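Enoyl-CoA hydratase (Mycobacterium avium, PDB 3OC7) probably catalyses the reversible addition of water to the double bond of enoyl-CoA thioesters in fatty acid metabolism, as a member of the crotonase family. Local coordinates at residues A[58-69]-A[109-120]. Numbering follows the deposited sequence.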
loop_
_atom_site.group_PDB
_atom_site.type_symbol
_atom_site.label_atom_id
_atom_site.label_comp_id
_atom_site.label_asym_id
_atom_site.label_seq_id
_atom_site.Cartn_x
_atom_site.Cartn_y
_atom_site.Cartn_z
ATOM N N VAL A 58 22.273 -13.264 9.330
ATOM C CA VAL A 58 21.874 -12.319 8.282
ATOM C C VAL A 58 22.829 -12.424 7.074
ATOM O O VAL A 58 24.026 -12.754 7.265
ATOM C CB VAL A 58 21.794 -10.856 8.850
ATOM C CG1 VAL A 58 23.152 -10.379 9.372
ATOM C CG2 VAL A 58 21.231 -9.855 7.822
ATOM N N VAL A 59 22.309 -12.171 5.861
ATOM C CA VAL A 59 23.100 -12.089 4.606
ATOM C C VAL A 59 23.096 -10.691 3.976
ATOM O O VAL A 59 22.035 -10.041 3.944
ATOM C CB VAL A 59 22.496 -13.063 3.538
ATOM C CG1 VAL A 59 23.161 -12.903 2.144
ATOM C CG2 VAL A 59 22.594 -14.506 4.000
ATOM N N VAL A 60 24.252 -10.223 3.472
ATOM C CA VAL A 60 24.332 -9.011 2.622
ATOM C C VAL A 60 24.603 -9.401 1.160
ATOM O O VAL A 60 25.556 -10.158 0.891
ATOM C CB VAL A 60 25.427 -8.011 3.126
ATOM C CG1 VAL A 60 25.593 -6.800 2.155
ATOM C CG2 VAL A 60 25.141 -7.560 4.573
ATOM N N LEU A 61 23.763 -8.917 0.230
ATOM C CA LEU A 61 23.967 -9.107 -1.213
ATOM C C LEU A 61 24.585 -7.817 -1.796
ATOM O O LEU A 61 23.875 -6.801 -1.948
ATOM C CB LEU A 61 22.640 -9.461 -1.915
ATOM C CG LEU A 61 22.621 -9.718 -3.436
ATOM C CD1 LEU A 61 23.556 -10.874 -3.882
ATOM C CD2 LEU A 61 21.179 -9.955 -3.958
ATOM N N ALA A 62 25.889 -7.871 -2.135
ATOM C CA ALA A 62 26.713 -6.727 -2.576
ATOM C C ALA A 62 27.174 -6.891 -4.042
ATOM O O ALA A 62 26.843 -7.903 -4.686
ATOM C CB ALA A 62 27.919 -6.568 -1.626
ATOM N N HIS A 63 27.907 -5.899 -4.576
ATOM C CA HIS A 63 28.432 -5.965 -5.971
ATOM C C HIS A 63 29.773 -5.236 -6.124
ATOM O O HIS A 63 30.078 -4.317 -5.338
ATOM C CB HIS A 63 27.414 -5.428 -7.011
ATOM C CG HIS A 63 27.201 -3.939 -6.954
ATOM N ND1 HIS A 63 27.789 -3.054 -7.839
ATOM C CD2 HIS A 63 26.436 -3.182 -6.127
ATOM C CE1 HIS A 63 27.406 -1.821 -7.550
ATOM N NE2 HIS A 63 26.591 -1.869 -6.508
ATOM N N THR A 64 30.567 -5.681 -7.111
ATOM C CA THR A 64 31.703 -4.895 -7.629
ATOM C C THR A 64 31.239 -4.094 -8.852
ATOM O O THR A 64 30.169 -4.358 -9.417
ATOM C CB THR A 64 32.941 -5.784 -8.000
ATOM O OG1 THR A 64 32.602 -6.685 -9.059
ATOM C CG2 THR A 64 33.465 -6.561 -6.793
ATOM N N GLY A 65 32.047 -3.115 -9.255
ATOM C CA GLY A 65 31.769 -2.301 -10.451
ATOM C C GLY A 65 30.665 -1.243 -10.354
ATOM O O GLY A 65 30.042 -1.085 -9.307
ATOM N N GLY A 66 30.418 -0.538 -11.462
ATOM C CA GLY A 66 29.460 0.575 -11.514
ATOM C C GLY A 66 28.006 0.200 -11.777
ATOM O O GLY A 66 27.132 1.082 -11.778
ATOM N N THR A 67 27.756 -1.091 -12.022
ATOM C CA THR A 67 26.404 -1.638 -12.258
ATOM C C THR A 67 26.116 -2.750 -11.225
ATOM O O THR A 67 26.895 -3.718 -11.083
ATOM C CB THR A 67 26.257 -2.170 -13.734
ATOM O OG1 THR A 67 26.371 -1.086 -14.659
ATOM C CG2 THR A 67 24.908 -2.894 -13.977
ATOM N N PHE A 68 24.995 -2.620 -10.499
ATOM C CA PHE A 68 24.522 -3.694 -9.589
ATOM C C PHE A 68 24.168 -4.957 -10.387
ATOM O O PHE A 68 24.736 -6.045 -10.127
ATOM C CB PHE A 68 23.332 -3.211 -8.707
ATOM C CG PHE A 68 22.664 -4.322 -7.880
ATOM C CD1 PHE A 68 21.451 -4.884 -8.301
ATOM C CD2 PHE A 68 23.241 -4.800 -6.695
ATOM C CE1 PHE A 68 20.821 -5.899 -7.570
ATOM C CE2 PHE A 68 22.605 -5.823 -5.936
ATOM C CZ PHE A 68 21.388 -6.374 -6.397
ATOM N N CYS A 69 23.259 -4.798 -11.362
ATOM C CA CYS A 69 22.805 -5.869 -12.280
ATOM C C CYS A 69 21.941 -5.279 -13.397
ATOM O O CYS A 69 20.958 -4.600 -13.126
ATOM C CB CYS A 69 22.006 -6.959 -11.530
ATOM S SG CYS A 69 21.343 -8.336 -12.563
ATOM N N LEU A 109 16.956 -16.801 6.695
ATOM C CA LEU A 109 17.808 -15.612 6.924
ATOM C C LEU A 109 17.229 -14.330 6.305
ATOM O O LEU A 109 16.849 -14.336 5.117
ATOM C CB LEU A 109 19.208 -15.846 6.320
ATOM C CG LEU A 109 20.057 -17.009 6.834
ATOM C CD1 LEU A 109 21.258 -17.263 5.922
ATOM C CD2 LEU A 109 20.506 -16.739 8.263
ATOM N N PRO A 110 17.176 -13.222 7.084
ATOM C CA PRO A 110 16.998 -11.900 6.452
ATOM C C PRO A 110 18.114 -11.608 5.411
ATOM O O PRO A 110 19.313 -11.884 5.683
ATOM C CB PRO A 110 17.085 -10.924 7.649
ATOM C CG PRO A 110 16.680 -11.761 8.871
ATOM C CD PRO A 110 17.311 -13.118 8.560
ATOM N N VAL A 111 17.726 -11.090 4.234
ATOM C CA VAL A 111 18.668 -10.734 3.136
ATOM C C VAL A 111 18.586 -9.218 2.825
ATOM O O VAL A 111 17.486 -8.683 2.533
ATOM C CB VAL A 111 18.410 -11.583 1.846
ATOM C CG1 VAL A 111 19.498 -11.287 0.799
ATOM C CG2 VAL A 111 18.354 -13.081 2.145
ATOM N N ILE A 112 19.745 -8.547 2.905
ATOM C CA ILE A 112 19.869 -7.087 2.728
ATOM C C ILE A 112 20.678 -6.724 1.463
ATOM O O ILE A 112 21.867 -7.063 1.365
ATOM C CB ILE A 112 20.542 -6.404 3.974
ATOM C CG1 ILE A 112 19.850 -6.832 5.274
ATOM C CG2 ILE A 112 20.577 -4.862 3.802
ATOM C CD1 ILE A 112 20.553 -6.296 6.527
ATOM N N ALA A 113 20.065 -6.008 0.506
ATOM C CA ALA A 113 20.819 -5.549 -0.689
ATOM C C ALA A 113 21.620 -4.266 -0.409
ATOM O O ALA A 113 21.110 -3.305 0.212
ATOM C CB ALA A 113 19.865 -5.335 -1.887
ATOM N N ALA A 114 22.864 -4.256 -0.890
ATOM C CA ALA A 114 23.760 -3.083 -0.802
ATOM C C ALA A 114 24.093 -2.585 -2.226
ATOM O O ALA A 114 24.961 -3.160 -2.905
ATOM C CB ALA A 114 25.049 -3.428 0.009
ATOM N N ILE A 115 23.374 -1.540 -2.669
ATOM C CA ILE A 115 23.392 -1.050 -4.063
ATOM C C ILE A 115 24.158 0.287 -4.153
ATOM O O ILE A 115 23.837 1.215 -3.428
ATOM C CB ILE A 115 21.919 -0.829 -4.594
ATOM C CG1 ILE A 115 21.045 -2.102 -4.439
ATOM C CG2 ILE A 115 21.891 -0.276 -6.029
ATOM C CD1 ILE A 115 19.510 -1.818 -4.301
ATOM N N ASP A 116 25.157 0.390 -5.052
ATOM C CA ASP A 116 25.733 1.732 -5.408
ATOM C C ASP A 116 26.107 1.774 -6.903
ATOM O O ASP A 116 27.299 1.857 -7.284
ATOM C CB ASP A 116 26.918 2.136 -4.493
ATOM C CG ASP A 116 27.181 3.645 -4.489
ATOM O OD1 ASP A 116 26.268 4.444 -4.821
ATOM O OD2 ASP A 116 28.332 4.044 -4.160
ATOM N N GLY A 117 25.084 1.718 -7.751
ATOM C CA GLY A 117 25.263 1.599 -9.211
ATOM C C GLY A 117 23.942 1.416 -9.945
ATOM O O GLY A 117 22.871 1.483 -9.326
ATOM N N HIS A 118 24.015 1.162 -11.254
ATOM C CA HIS A 118 22.832 1.069 -12.116
ATOM C C HIS A 118 22.057 -0.251 -11.931
ATOM O O HIS A 118 22.657 -1.326 -11.737
ATOM C CB HIS A 118 23.221 1.288 -13.595
ATOM C CG HIS A 118 24.031 2.535 -13.831
ATOM N ND1 HIS A 118 23.547 3.804 -13.583
ATOM C CD2 HIS A 118 25.289 2.699 -14.312
ATOM C CE1 HIS A 118 24.478 4.694 -13.892
ATOM N NE2 HIS A 118 25.543 4.049 -14.331
ATOM N N VAL A 119 20.722 -0.141 -11.958
ATOM C CA VAL A 119 19.793 -1.285 -11.892
ATOM C C VAL A 119 18.831 -1.259 -13.118
ATOM O O VAL A 119 18.132 -0.259 -13.343
ATOM C CB VAL A 119 18.959 -1.253 -10.573
ATOM C CG1 VAL A 119 17.895 -2.406 -10.510
ATOM C CG2 VAL A 119 19.867 -1.256 -9.328
ATOM N N ARG A 120 18.823 -2.338 -13.908
ATOM C CA ARG A 120 17.925 -2.448 -15.086
ATOM C C ARG A 120 17.342 -3.879 -15.199
ATOM O O ARG A 120 17.948 -4.846 -14.730
ATOM C CB ARG A 120 18.643 -2.083 -16.408
ATOM C CG ARG A 120 19.320 -0.707 -16.509
ATOM C CD ARG A 120 18.302 0.443 -16.630
ATOM N NE ARG A 120 18.938 1.744 -16.849
ATOM C CZ ARG A 120 19.447 2.517 -15.890
ATOM N NH1 ARG A 120 19.406 2.134 -14.617
ATOM N NH2 ARG A 120 20.018 3.671 -16.209
HETATM O O HOH W 1 27.749 -3.336 -2.809
#
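Val59 pairs with Val111 near the start of a parallel strand pair, 58-63 beside 111-115. Val59 N donates to Pro110 O at 3.0 Å, and Val59 O accepts from Ile112 N, on either side of Val111. Leu61 repeats the pattern with Ile112 O and Ala114 N. Val59 CG2 meets Leu109 CD1 at 3.6 Å, the two side chains crossing at about a right angle. Val58 CG2 touches Ile112 CD1 at 3.8 Å, and helix 196-208 packs against both residues. Past Ala62 the strands part, and a water accepts from His63 N and donates to Ala114 O. A chi1 of 70° swings the His63 ring across to the other segment, where NE2 accepts from Asp116 N at 3.0 Å in the ring plane. ND1 donates to Thr64 O, so both ring nitrogens are hydrogen-bonded and the ring's rotation is fixed. Phe68 CA covers one face of this ring. The Phe68 ring itself takes Ile115 CG1 over one face, 4.1 Å from CD2, toward the rim. By contrast, the turn at Gly65 and Gly66 is exposed. A second short parallel ladder begins there, with Gly66 O accepting from His118 N at a longer 3.2 Å. It goes on with Phe68 N to His118 O and, past a beta bulge, Arg120 N to Cys69 O. The partly exposed His118 ring turns its edge to Thr67 OG1, while its ND1 is hydrogen-bonded to Ser140 OG. Two strands that continue from one sheet into a second, smaller parallel sheet are characteristic of the crotonase fold; in relatives the chain after strand 67-69 leads toward the oxyanion hole, probably here too.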